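Local coordinates for Glyoxalase/bleomycin resistance protein/dioxygenase (Nocardioides sp., PDB 4MYM), which is of unproven function but probably acts as a metal-dependent enzyme or antibiotic-binding protein of the glyoxalase, bleomycin resistance and dioxygenase superfamily, at residues 42-45 with 46-50; 78-81 with 82-85; 111-114 with 115-119; 142-145 with 146-149. All blocks are in the same frame, centred on the assembly; numbering follows the deposited sequence.

Interaction 1 (42-45 with 46-50)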
ATOM      1  N   GLU A  42       9.844   4.412  16.039  1.00 28.68           N
ATOM      2  CA  GLU A  42       9.637   5.771  16.552  1.00 29.90           C
ATOM      3  C   GLU A  42      10.042   6.854  15.557  1.00 27.86           C
ATOM      4  O   GLU A  42       9.372   7.872  15.461  1.00 27.54           O
ATOM      5  CB  GLU A  42      10.312   5.976  17.920  1.00 32.49           C
ATOM      6  CG  GLU A  42       9.707   5.121  19.031  1.00 34.79           C
ATOM      7  CD  GLU A  42       8.187   5.105  19.021  1.00 37.02           C
ATOM      8  OE1 GLU A  42       7.577   6.191  18.925  1.00 39.45           O
ATOM      9  OE2 GLU A  42       7.595   4.005  19.097  1.00 40.52           O
ATOM     10  N   ALA A  43      11.107   6.623  14.799  1.00 27.88           N
ATOM     11  CA  ALA A  43      11.516   7.564  13.754  1.00 26.70           C
ATOM     12  C   ALA A  43      10.488   7.590  12.611  1.00 26.09           C
ATOM     13  O   ALA A  43      10.173   8.656  12.073  1.00 23.87           O
ATOM     14  CB  ALA A  43      12.902   7.213  13.229  1.00 26.53           C
ATOM     15  N   SER A  44       9.962   6.420  12.253  1.00 24.03           N
ATOM     16  CA  SER A  44       8.887   6.337  11.271  1.00 24.10           C
ATOM     17  C   SER A  44       7.643   7.065  11.758  1.00 22.99           C
ATOM     18  O   SER A  44       7.100   7.876  11.040  1.00 22.69           O
ATOM     19  CB  SER A  44       8.557   4.874  10.933  1.00 25.21           C
ATOM     20  OG  SER A  44       9.572   4.306  10.127  1.00 26.72           O
ATOM     21  N   VAL A  45       7.209   6.804  12.987  1.00 23.35           N
ATOM     22  CA  VAL A  45       6.039   7.496  13.534  1.00 24.80           C
ATOM     23  C   VAL A  45       6.242   9.025  13.457  1.00 24.82           C
ATOM     24  O   VAL A  45       5.346   9.747  13.050  1.00 24.39           O
ATOM     25  CB  VAL A  45       5.730   7.049  14.990  1.00 25.48           C
ATOM     26  CG1 VAL A  45       4.751   7.995  15.680  1.00 25.88           C
ATOM     27  CG2 VAL A  45       5.200   5.620  15.011  1.00 26.02           C
ATOM     28  N   GLU A  46       7.428   9.494  13.820  1.00 25.69           N
ATOM     29  CA  GLU A  46       7.752  10.925  13.754  1.00 27.44           C
ATOM     30  C   GLU A  46       7.582  11.500  12.335  1.00 25.04           C
ATOM     31  O   GLU A  46       7.003  12.579  12.154  1.00 25.24           O
ATOM     32  CB  GLU A  46       9.183  11.143  14.266  1.00 30.71           C
ATOM     33  CG  GLU A  46       9.690  12.580  14.222  1.00 34.76           C
ATOM     34  CD  GLU A  46       8.956  13.521  15.171  1.00 40.67           C
ATOM     35  OE1 GLU A  46       8.180  13.050  16.048  1.00 43.36           O
ATOM     36  OE2 GLU A  46       9.163  14.752  15.039  1.00 46.10           O
ATOM     37  N   PHE A  47       8.053  10.764  11.333  1.00 22.88           N
ATOM     38  CA  PHE A  47       7.944  11.192   9.931  1.00 21.51           C
ATOM     39  C   PHE A  47       6.486  11.346   9.474  1.00 21.09           C
ATOM     40  O   PHE A  47       6.087  12.405   8.987  1.00 20.10           O
ATOM     41  CB  PHE A  47       8.699  10.200   9.024  1.00 21.11           C
ATOM     42  CG  PHE A  47       8.637  10.534   7.552  1.00 21.52           C
ATOM     43  CD1 PHE A  47       7.581  10.104   6.771  1.00 21.10           C
ATOM     44  CD2 PHE A  47       9.658  11.269   6.943  1.00 22.53           C
ATOM     45  CE1 PHE A  47       7.516  10.409   5.419  1.00 21.81           C
ATOM     46  CE2 PHE A  47       9.603  11.575   5.591  1.00 21.87           C
ATOM     47  CZ  PHE A  47       8.530  11.139   4.824  1.00 22.53           C
ATOM     48  N   TYR A  48       5.667  10.304   9.651  1.00 21.08           N
ATOM     49  CA  TYR A  48       4.312  10.342   9.089  1.00 20.96           C
ATOM     50  C   TYR A  48       3.400  11.317   9.802  1.00 21.71           C
ATOM     51  O   TYR A  48       2.532  11.919   9.162  1.00 21.62           O
ATOM     52  CB  TYR A  48       3.680   8.942   9.019  1.00 20.88           C
ATOM     53  CG  TYR A  48       4.536   8.021   8.188  1.00 20.56           C
ATOM     54  CD1 TYR A  48       4.531   8.092   6.790  1.00 21.31           C
ATOM     55  CD2 TYR A  48       5.411   7.132   8.803  1.00 21.00           C
ATOM     56  CE1 TYR A  48       5.356   7.268   6.031  1.00 20.76           C
ATOM     57  CE2 TYR A  48       6.231   6.307   8.062  1.00 21.65           C
ATOM     58  CZ  TYR A  48       6.207   6.380   6.691  1.00 20.67           C
ATOM     59  OH  TYR A  48       7.036   5.546   6.001  1.00 22.38           O
ATOM     60  N   THR A  49       3.602  11.468  11.113  1.00 22.87           N
ATOM     61  CA  THR A  49       2.832  12.418  11.912  1.00 24.22           C
ATOM     62  C   THR A  49       3.237  13.867  11.625  1.00 24.55           C
ATOM     63  O   THR A  49       2.408  14.672  11.207  1.00 23.72           O
ATOM     64  CB  THR A  49       2.966  12.148  13.423  1.00 24.11           C
ATOM     65  OG1 THR A  49       4.351  12.119  13.796  1.00 26.02           O
ATOM     66  CG2 THR A  49       2.329  10.813  13.779  1.00 24.85           C
ATOM     67  N   THR A  50       4.507  14.199  11.829  1.00 26.19           N
ATOM     68  CA  THR A  50       4.927  15.611  11.735  1.00 27.17           C
ATOM     69  C   THR A  50       5.070  16.112  10.295  1.00 26.95           C
ATOM     70  O   THR A  50       4.757  17.270  10.017  1.00 28.20           O
ATOM     71  CB  THR A  50       6.236  15.877  12.492  1.00 27.49           C
ATOM     72  OG1 THR A  50       7.316  15.273  11.784  1.00 27.21           O
ATOM     73  CG2 THR A  50       6.159  15.321  13.913  1.00 28.38           C
TER

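Interaction 2 (78-81 with 82-85)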
ATOM      1  N   ALA A  78      10.148  -4.965  11.525  1.00 21.22           N
ATOM      2  CA  ALA A  78      10.536  -6.166  10.780  1.00 22.61           C
ATOM      3  C   ALA A  78      10.893  -7.356  11.684  1.00 23.12           C
ATOM      4  O   ALA A  78      10.524  -8.495  11.390  1.00 22.20           O
ATOM      5  CB  ALA A  78      11.715  -5.860   9.853  1.00 22.54           C
ATOM      6  N   GLN A  79      11.640  -7.094  12.751  1.00 24.40           N
ATOM      7  CA  GLN A  79      12.041  -8.163  13.678  1.00 26.43           C
ATOM      8  C   GLN A  79      10.818  -8.804  14.339  1.00 25.39           C
ATOM      9  O   GLN A  79      10.711 -10.037  14.392  1.00 24.20           O
ATOM     10  CB  GLN A  79      13.007  -7.629  14.740  1.00 30.27           C
ATOM     11  CG  GLN A  79      13.641  -8.707  15.612  1.00 34.21           C
ATOM     12  CD  GLN A  79      14.816  -8.193  16.448  1.00 38.03           C
ATOM     13  OE1 GLN A  79      15.519  -7.251  16.062  1.00 42.60           O
ATOM     14  NE2 GLN A  79      15.041  -8.826  17.593  1.00 39.53           N
ATOM     15  N   LEU A  80       9.892  -7.971  14.812  1.00 24.11           N
ATOM     16  CA  LEU A  80       8.634  -8.472  15.392  1.00 25.49           C
ATOM     17  C   LEU A  80       7.778  -9.298  14.435  1.00 23.11           C
ATOM     18  O   LEU A  80       7.198 -10.319  14.840  1.00 21.99           O
ATOM     19  CB  LEU A  80       7.788  -7.338  15.986  1.00 28.37           C
ATOM     20  CG  LEU A  80       7.840  -7.165  17.510  1.00 31.66           C
ATOM     21  CD1 LEU A  80       6.736  -6.231  17.938  1.00 32.57           C
ATOM     22  CD2 LEU A  80       7.697  -8.476  18.274  1.00 31.84           C
ATOM     23  N   ILE A  81       7.689  -8.865  13.178  1.00 21.08           N
ATOM     24  CA  ILE A  81       6.993  -9.646  12.152  1.00 20.31           C
ATOM     25  C   ILE A  81       7.614 -11.040  12.050  1.00 21.17           C
ATOM     26  O   ILE A  81       6.902 -12.046  12.082  1.00 20.62           O
ATOM     27  CB  ILE A  81       7.053  -8.974  10.768  1.00 18.99           C
ATOM     28  CG1 ILE A  81       6.248  -7.661  10.774  1.00 18.90           C
ATOM     29  CG2 ILE A  81       6.510  -9.905   9.680  1.00 18.71           C
ATOM     30  CD1 ILE A  81       6.524  -6.783   9.570  1.00 18.98           C
ATOM     31  N   ARG A  82       8.939 -11.097  11.934  1.00 21.32           N
ATOM     32  CA  ARG A  82       9.635 -12.387  11.830  1.00 22.86           C
ATOM     33  C   ARG A  82       9.326 -13.256  13.048  1.00 23.37           C
ATOM     34  O   ARG A  82       8.927 -14.411  12.903  1.00 23.43           O
ATOM     35  CB  ARG A  82      11.157 -12.207  11.651  1.00 24.32           C
ATOM     36  CG  ARG A  82      11.582 -11.841  10.227  1.00 26.45           C
ATOM     37  CD  ARG A  82      13.083 -11.999   9.959  1.00 28.03           C
ATOM     38  NE  ARG A  82      13.886 -11.179  10.869  1.00 30.79           N
ATOM     39  CZ  ARG A  82      14.039  -9.851  10.786  1.00 34.16           C
ATOM     40  NH1 ARG A  82      13.439  -9.145   9.823  1.00 32.44           N
ATOM     41  NH2 ARG A  82      14.794  -9.211  11.690  1.00 33.12           N
ATOM     42  N   GLU A  83       9.460 -12.675  14.231  1.00 24.37           N
ATOM     43  CA  GLU A  83       9.328 -13.425  15.474  1.00 26.93           C
ATOM     44  C   GLU A  83       7.902 -13.914  15.743  1.00 27.28           C
ATOM     45  O   GLU A  83       7.718 -14.992  16.304  1.00 27.20           O
ATOM     46  CB  GLU A  83       9.815 -12.575  16.642  1.00 29.43           C
ATOM     47  CG  GLU A  83      11.314 -12.303  16.593  1.00 31.86           C
ATOM     48  CD  GLU A  83      11.795 -11.387  17.700  1.00 35.71           C
ATOM     49  OE1 GLU A  83      11.006 -10.553  18.205  1.00 38.27           O
ATOM     50  OE2 GLU A  83      12.987 -11.488  18.059  1.00 40.56           O
ATOM     51  N   THR A  84       6.895 -13.137  15.338  1.00 24.76           N
ATOM     52  CA  THR A  84       5.514 -13.453  15.711  1.00 24.16           C
ATOM     53  C   THR A  84       4.759 -14.181  14.627  1.00 22.85           C
ATOM     54  O   THR A  84       3.782 -14.856  14.932  1.00 23.42           O
ATOM     55  CB  THR A  84       4.696 -12.195  16.040  1.00 23.65           C
ATOM     56  OG1 THR A  84       4.741 -11.298  14.931  1.00 22.06           O
ATOM     57  CG2 THR A  84       5.222 -11.509  17.279  1.00 23.55           C
ATOM     58  N   THR A  85       5.156 -14.002  13.365  1.00 20.83           N
ATOM     59  CA  THR A  85       4.448 -14.613  12.245  1.00 20.09           C
ATOM     60  C   THR A  85       5.293 -15.580  11.440  1.00 20.14           C
ATOM     61  O   THR A  85       4.751 -16.342  10.662  1.00 20.75           O
ATOM     62  CB  THR A  85       3.919 -13.564  11.227  1.00 20.19           C
ATOM     63  OG1 THR A  85       5.019 -12.912  10.578  1.00 18.26           O
ATOM     64  CG2 THR A  85       3.020 -12.539  11.914  1.00 19.53           C
TER

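Interaction 3 (111-114 with 115-119)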
ATOM      1  N   ILE A 111      -0.168  20.336  -7.310  1.00 19.00           N
ATOM      2  CA  ILE A 111       1.110  19.609  -7.151  1.00 20.92           C
ATOM      3  C   ILE A 111       2.221  20.575  -6.703  1.00 21.21           C
ATOM      4  O   ILE A 111       2.897  20.340  -5.704  1.00 22.41           O
ATOM      5  CB  ILE A 111       1.497  18.864  -8.451  1.00 20.94           C
ATOM      6  CG1 ILE A 111       0.460  17.791  -8.786  1.00 21.91           C
ATOM      7  CG2 ILE A 111       2.895  18.246  -8.358  1.00 22.19           C
ATOM      8  CD1 ILE A 111       0.362  16.636  -7.793  1.00 22.10           C
ATOM      9  N   ASP A 112       2.350  21.704  -7.390  1.00 22.29           N
ATOM     10  CA  ASP A 112       3.392  22.672  -7.041  1.00 23.01           C
ATOM     11  C   ASP A 112       3.175  23.254  -5.654  1.00 21.61           C
ATOM     12  O   ASP A 112       4.127  23.482  -4.933  1.00 21.47           O
ATOM     13  CB  ASP A 112       3.486  23.777  -8.093  1.00 24.71           C
ATOM     14  CG  ASP A 112       3.835  23.240  -9.465  1.00 26.92           C
ATOM     15  OD1 ASP A 112       2.962  22.627 -10.111  1.00 30.01           O
ATOM     16  OD2 ASP A 112       4.989  23.426  -9.919  1.00 30.57           O
ATOM     17  N   THR A 113       1.918  23.477  -5.264  1.00 21.51           N
ATOM     18  CA  THR A 113       1.607  23.939  -3.922  1.00 21.32           C
ATOM     19  C   THR A 113       1.984  22.912  -2.865  1.00 20.87           C
ATOM     20  O   THR A 113       2.589  23.242  -1.835  1.00 21.75           O
ATOM     21  CB  THR A 113       0.089  24.257  -3.776  1.00 22.95           C
ATOM     22  OG1 THR A 113      -0.243  25.351  -4.631  1.00 23.38           O
ATOM     23  CG2 THR A 113      -0.233  24.651  -2.380  1.00 24.74           C
ATOM     24  N   ALA A 114       1.603  21.663  -3.092  1.00 19.51           N
ATOM     25  CA  ALA A 114       1.949  20.592  -2.147  1.00 19.12           C
ATOM     26  C   ALA A 114       3.473  20.461  -1.999  1.00 18.60           C
ATOM     27  O   ALA A 114       3.983  20.314  -0.891  1.00 18.74           O
ATOM     28  CB  ALA A 114       1.340  19.272  -2.605  1.00 19.14           C
ATOM     29  N   TYR A 115       4.176  20.529  -3.122  1.00 19.49           N
ATOM     30  CA  TYR A 115       5.645  20.477  -3.161  1.00 20.05           C
ATOM     31  C   TYR A 115       6.270  21.516  -2.221  1.00 21.68           C
ATOM     32  O   TYR A 115       7.098  21.189  -1.354  1.00 20.36           O
ATOM     33  CB  TYR A 115       6.110  20.677  -4.604  1.00 20.81           C
ATOM     34  CG  TYR A 115       7.596  20.862  -4.780  1.00 21.57           C
ATOM     35  CD1 TYR A 115       8.471  19.790  -4.625  1.00 22.58           C
ATOM     36  CD2 TYR A 115       8.142  22.114  -5.097  1.00 22.53           C
ATOM     37  CE1 TYR A 115       9.836  19.944  -4.790  1.00 23.07           C
ATOM     38  CE2 TYR A 115       9.516  22.275  -5.271  1.00 23.59           C
ATOM     39  CZ  TYR A 115      10.359  21.186  -5.123  1.00 24.24           C
ATOM     40  OH  TYR A 115      11.730  21.316  -5.274  1.00 24.12           O
ATOM     41  N   GLU A 116       5.835  22.771  -2.343  1.00 23.15           N
ATOM     42  CA  GLU A 116       6.387  23.823  -1.484  1.00 24.16           C
ATOM     43  C   GLU A 116       6.056  23.615   0.002  1.00 23.35           C
ATOM     44  O   GLU A 116       6.927  23.803   0.848  1.00 23.89           O
ATOM     45  CB  GLU A 116       5.950  25.219  -1.970  1.00 26.72           C
ATOM     46  CG  GLU A 116       6.392  25.562  -3.390  1.00 28.83           C
ATOM     47  CD  GLU A 116       7.915  25.593  -3.599  1.00 31.66           C
ATOM     48  OE1 GLU A 116       8.676  25.540  -2.613  1.00 34.55           O
ATOM     49  OE2 GLU A 116       8.357  25.682  -4.770  1.00 33.05           O
ATOM     50  N   ARG A 117       4.833  23.184   0.327  1.00 23.50           N
ATOM     51  CA  ARG A 117       4.456  22.954   1.722  1.00 25.71           C
ATOM     52  C   ARG A 117       5.261  21.792   2.304  1.00 23.03           C
ATOM     53  O   ARG A 117       5.781  21.874   3.417  1.00 22.48           O
ATOM     54  CB  ARG A 117       2.945  22.657   1.864  1.00 29.95           C
ATOM     55  CG  ARG A 117       2.043  23.837   1.519  1.00 36.05           C
ATOM     56  CD  ARG A 117       0.555  23.569   1.764  1.00 40.41           C
ATOM     57  NE  ARG A 117      -0.280  24.742   1.434  1.00 47.31           N
ATOM     58  CZ  ARG A 117      -0.739  25.653   2.303  1.00 49.61           C
ATOM     59  NH1 ARG A 117      -0.472  25.574   3.609  1.00 50.55           N
ATOM     60  NH2 ARG A 117      -1.489  26.663   1.864  1.00 49.66           N
ATOM     61  N   LEU A 118       5.380  20.716   1.535  1.00 20.66           N
ATOM     62  CA  LEU A 118       6.092  19.527   2.012  1.00 20.91           C
ATOM     63  C   LEU A 118       7.590  19.801   2.141  1.00 21.38           C
ATOM     64  O   LEU A 118       8.227  19.416   3.122  1.00 20.27           O
ATOM     65  CB  LEU A 118       5.835  18.344   1.076  1.00 21.39           C
ATOM     66  CG  LEU A 118       4.444  17.704   1.201  1.00 22.25           C
ATOM     67  CD1 LEU A 118       4.225  16.688   0.097  1.00 22.94           C
ATOM     68  CD2 LEU A 118       4.282  17.036   2.556  1.00 23.49           C
ATOM     69  N   ARG A 119       8.137  20.490   1.155  1.00 23.22           N
ATOM     70  CA  ARG A 119       9.554  20.822   1.165  1.00 25.64           C
ATOM     71  C   ARG A 119       9.889  21.676   2.376  1.00 25.56           C
ATOM     72  O   ARG A 119      10.917  21.473   3.017  1.00 25.33           O
ATOM     73  CB  ARG A 119       9.928  21.547  -0.126  1.00 28.49           C
ATOM     74  CG  ARG A 119      11.412  21.746  -0.281  1.00 33.02           C
ATOM     75  CD  ARG A 119      11.757  21.977  -1.736  1.00 36.44           C
ATOM     76  NE  ARG A 119      12.926  22.839  -1.863  1.00 42.28           N
ATOM     77  CZ  ARG A 119      12.926  24.070  -2.376  1.00 44.34           C
ATOM     78  NH1 ARG A 119      11.811  24.634  -2.840  1.00 46.83           N
ATOM     79  NH2 ARG A 119      14.066  24.744  -2.432  1.00 48.67           N
TER

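Interaction 4 (142-145 with 146-149)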
ATOM      1  N   PRO A 142      11.120   9.874  -0.977  1.00 17.79           N
ATOM      2  CA  PRO A 142      11.292   8.687  -0.149  1.00 17.51           C
ATOM      3  C   PRO A 142      10.689   8.847   1.245  1.00 17.75           C
ATOM      4  O   PRO A 142      10.680   9.945   1.809  1.00 17.53           O
ATOM      5  CB  PRO A 142      12.814   8.565  -0.029  1.00 18.05           C
ATOM      6  CG  PRO A 142      13.291   9.977  -0.056  1.00 17.57           C
ATOM      7  CD  PRO A 142      12.343  10.715  -0.968  1.00 18.15           C
ATOM      8  N   GLY A 143      10.160   7.755   1.784  1.00 17.39           N
ATOM      9  CA  GLY A 143       9.814   7.692   3.201  1.00 18.60           C
ATOM     10  C   GLY A 143      10.822   6.792   3.910  1.00 19.32           C
ATOM     11  O   GLY A 143      11.703   6.224   3.269  1.00 20.91           O
ATOM     12  N   PRO A 144      10.698   6.663   5.236  1.00 21.29           N
ATOM     13  CA  PRO A 144      11.668   5.928   6.051  1.00 22.75           C
ATOM     14  C   PRO A 144      11.514   4.386   6.058  1.00 23.90           C
ATOM     15  O   PRO A 144      12.308   3.703   6.713  1.00 26.10           O
ATOM     16  CB  PRO A 144      11.443   6.495   7.457  1.00 22.03           C
ATOM     17  CG  PRO A 144      10.027   6.991   7.466  1.00 22.00           C
ATOM     18  CD  PRO A 144       9.702   7.391   6.052  1.00 21.20           C
ATOM     19  N   CYS A 145      10.524   3.841   5.356  1.00 22.97           N
ATOM     20  CA  CYS A 145      10.297   2.395   5.355  1.00 23.46           C
ATOM     21  C   CYS A 145      10.535   1.755   3.989  1.00 23.62           C
ATOM     22  O   CYS A 145       9.866   0.771   3.619  1.00 23.84           O
ATOM     23  CB  CYS A 145       8.874   2.102   5.846  1.00 24.36           C
ATOM     24  SG  CYS A 145       8.604   2.562   7.567  1.00 25.10           S
ATOM     25  N   GLY A 146      11.497   2.300   3.240  1.00 20.97           N
ATOM     26  CA  GLY A 146      11.813   1.792   1.915  1.00 20.20           C
ATOM     27  C   GLY A 146      10.852   2.216   0.829  1.00 18.67           C
ATOM     28  O   GLY A 146      11.102   1.989  -0.343  1.00 18.39           O
ATOM     29  N   GLU A 147       9.723   2.806   1.202  1.00 18.25           N
ATOM     30  CA  GLU A 147       8.755   3.217   0.211  1.00 17.10           C
ATOM     31  C   GLU A 147       9.146   4.577  -0.357  1.00 16.45           C
ATOM     32  O   GLU A 147       9.918   5.333   0.261  1.00 16.06           O
ATOM     33  CB  GLU A 147       7.347   3.297   0.816  1.00 17.73           C
ATOM     34  CG  GLU A 147       6.976   4.616   1.482  1.00 18.55           C
ATOM     35  CD  GLU A 147       7.599   4.834   2.853  1.00 18.85           C
ATOM     36  OE1 GLU A 147       8.537   4.106   3.252  1.00 19.60           O
ATOM     37  OE2 GLU A 147       7.126   5.756   3.550  1.00 20.64           O
ATOM     38  N   PHE A 148       8.585   4.879  -1.518  1.00 15.72           N
ATOM     39  CA  PHE A 148       8.470   6.267  -1.950  1.00 15.47           C
ATOM     40  C   PHE A 148       7.022   6.636  -2.185  1.00 15.63           C
ATOM     41  O   PHE A 148       6.169   5.768  -2.409  1.00 15.63           O
ATOM     42  CB  PHE A 148       9.337   6.590  -3.176  1.00 15.09           C
ATOM     43  CG  PHE A 148       8.950   5.901  -4.457  1.00 15.26           C
ATOM     44  CD1 PHE A 148       9.120   4.525  -4.630  1.00 15.96           C
ATOM     45  CD2 PHE A 148       8.511   6.644  -5.544  1.00 15.89           C
ATOM     46  CE1 PHE A 148       8.811   3.917  -5.840  1.00 16.22           C
ATOM     47  CE2 PHE A 148       8.191   6.041  -6.744  1.00 15.69           C
ATOM     48  CZ  PHE A 148       8.356   4.680  -6.903  1.00 15.99           C
ATOM     49  N   TRP A 149       6.782   7.936  -2.129  1.00 15.15           N
ATOM     50  CA  TRP A 149       5.470   8.548  -2.324  1.00 15.64           C
ATOM     51  C   TRP A 149       5.430   9.329  -3.623  1.00 16.07           C
ATOM     52  O   TRP A 149       6.425   9.957  -4.024  1.00 16.25           O
ATOM     53  CB  TRP A 149       5.172   9.498  -1.170  1.00 15.50           C
ATOM     54  CG  TRP A 149       4.957   8.812   0.160  1.00 16.01           C
ATOM     55  CD1 TRP A 149       5.897   8.186   0.931  1.00 15.97           C
ATOM     56  CD2 TRP A 149       3.723   8.713   0.881  1.00 16.19           C
ATOM     57  NE1 TRP A 149       5.322   7.691   2.081  1.00 16.28           N
ATOM     58  CE2 TRP A 149       3.988   7.997   2.074  1.00 16.84           C
ATOM     59  CE3 TRP A 149       2.417   9.153   0.631  1.00 16.05           C
ATOM     60  CZ2 TRP A 149       2.985   7.714   3.019  1.00 16.88           C
ATOM     61  CZ3 TRP A 149       1.433   8.870   1.553  1.00 16.14           C
ATOM     62  CH2 TRP A 149       1.721   8.155   2.736  1.00 16.33           C
TER
HETATM   63  O   HOH W   1      13.839   3.899   3.636  1.00 25.80           O

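Interaction 1 (42-45 with 46-50)
Val45 and Thr49 meet one turn apart in a local contact within helix 41-51, the helix of the N-terminal βαβββ module. The oxygen of Val45 is gripped twice by Thr49. Thr49 N bonds to Val45 O at 3.1 Å, and Thr49 OG1 reaches Val45 O at 2.7 Å. The two donors come from opposite faces of the carbonyl plane. The Thr49 hydroxyl can fold back because OG1 stands between its own backbone N and carbonyl carbon (chi1 54°). The methyls then come together at an angle, with Val45 CG1 4.2 Å from Thr49 CG2. Thr50 repeats the double grip one residue on, its OG1 lying 2.7 Å from Glu46 O.

Tyr48 lies against Ser44. Its CE2 is 4.0 Å from Ser44 CB, and the ring slants past Ser44 O. Phe47 CD1 sits 3.6 Å above one face of the Tyr48 ring, toward its rim, while Tyr48 CG lies at the edge of the Phe47 ring. The two rings are therefore turned steeply to each other.

The polar ends find partners beyond the helix: Ser44 OG bonds to Thr38 OG1, Glu42 pairs with Arg59, and Tyr48 OH bonds to Glu147. Val45 and Tyr48 pack on Leu75 of strand 72-77. Val45 also rests on Leu56 of strand 56-60, and Thr49 on Phe66 of strand 63-66.

Interaction 2 (78-81 with 82-85)
Arg82, Glu83, Thr84 and Thr85 each send a backbone N-H to the carbonyl four residues earlier, from Ala78 to Ile81, in regular alpha-helical fashion. The helix, 78-85, follows strand 72-77, the last strand of the N-terminal βαβββ module. Its final turn carries two threonines that repeat one pattern. Thr84 OG1 lies 2.6 Å from Leu80 O, and that oxygen also accepts from Thr84 N on the other face of its plane. Thr84 CG2 also touches Leu80 CD2. In Thr85, a chi1 of 66° tucks OG1 back over the preceding turn. Its side chain runs beside that of Ile81 and points the same way, with OG1 3.5 Å from Ile81 CG2.

On the solvent side, Gln79 and Glu83 cross with amide and carboxylate planes 87° apart. A weak bond joins Gln79 NE2 to Glu83 OE2 at 3.4 Å. Arg82 bends at chi3 and folds back along the helix. Gln79 CA sits 3.5 Å above one face of its guanidinium, toward the rim. Arg82 NH1 bonds to Ala89 O.

The helix helps form the dimer surface: Ile81 packs on Phe148 of the second subunit and Thr85 on Tyr140 of that subunit. Thr85 OG1 reaches Ile81 O at 2.6 Å from above the carbonyl plane, 40° out of it.

Interaction 3 (111-114 with 115-119)
Thr113 and Arg117 lie side by side and point the same way. The methyl Thr113 CG2 stands 3.8 Å from Arg117 NE, near the plane of the guanidinium and at its edge. Arg117 runs extended from CG to NE. With its CG anti to the carbonyl carbon (chi1 -67°), the chain leans back along the helix, and CG comes 3.4 Å from Thr113 O. The same turn is held by Arg117 N, which bonds to Thr113 O at 3.1 Å. Glu116 is placed in a similar way over Asp112: its CG lies 3.4 Å from Asp112 O, and its N bonds to that oxygen. The Glu116 chain then bends, and OE1 forms a salt bridge with Arg119 NH1 at 3.3 Å.

These contacts run along helix 108-120, the helix of the C-terminal βαβββ module. Its other side turns to the sheet, where Ile111, Ala114 and Leu118 pack. Within the helix, Leu118 N bonds to Ala114 O at 2.8 Å, and Leu118 CG sits 3.4 Å from the same oxygen. The Tyr115 ring meets Phe125 with planes at about 60°.

In the next shell, Leu118 rests on Phe141 of strand 136-142, and Ala114 on Tyr151 of strand 147-154. Ile111 packs against Ile139 and Ala153. Asp112 OD1 holds a salt bridge to Arg137 of strand 136-142.

Interaction 4 (142-145 with 146-149)
Glu147 turns its carboxylate back into the turn formed by Gly143, Pro144 and Cys145. A chi1 of 87° and a bend at chi2 curl the chain over the turn. Its two oxygens are then used differently. OE1 accepts from Cys145 N at 2.9 Å through its syn lone pair. OE2 takes Trp149 NE1 at 3.0 Å through its anti lone pair, with the carboxylate oxygen at the edge of the indole, near its plane. OE2 also lies 3.3 Å from Gly143 CA. Pro144 CD passes at an angle, 3.9 Å from OE2.

The backbone closes the hairpin between strands 136-142 and 147-154. Gly143 N bonds to Glu147 O at 2.9 Å, and Pro142 faces Phe148 as an antiparallel non-hydrogen-bonded pair. Gly146 has positive phi, and a water links its N to Gly143 O. Phe148 packs on Val87 of the second subunit.

Tyr48 OH is a further partner of OE2. The buried carboxylate is thus held by Cys145 N, Trp149 NE1 and the Tyr48 hydroxyl, which together fix its rotation and satisfy both oxygens.

Overall arrangement
The four contacts come in series along the chain. Interactions 1 and 2 belong to the first four-stranded sheet and its helices, and interactions 3 and 4 to the second. Both sheets have the strand order 1-4-3-2, as expected of paired βαβββ modules. Interactions 2 and 3 lie on opposite sides of the chain's centre, with their own centres about 36 Å apart. The centre of interaction 4 is about 9 Å from the centre of the chain. It touches interaction 1, so the hairpin of the second module meets the helix of the first. Interactions 2 and 4, about 20 Å apart between centres, both touch the second subunit. Interaction 4 thus joins the two modules and, with interaction 2, lies at the dimer contact.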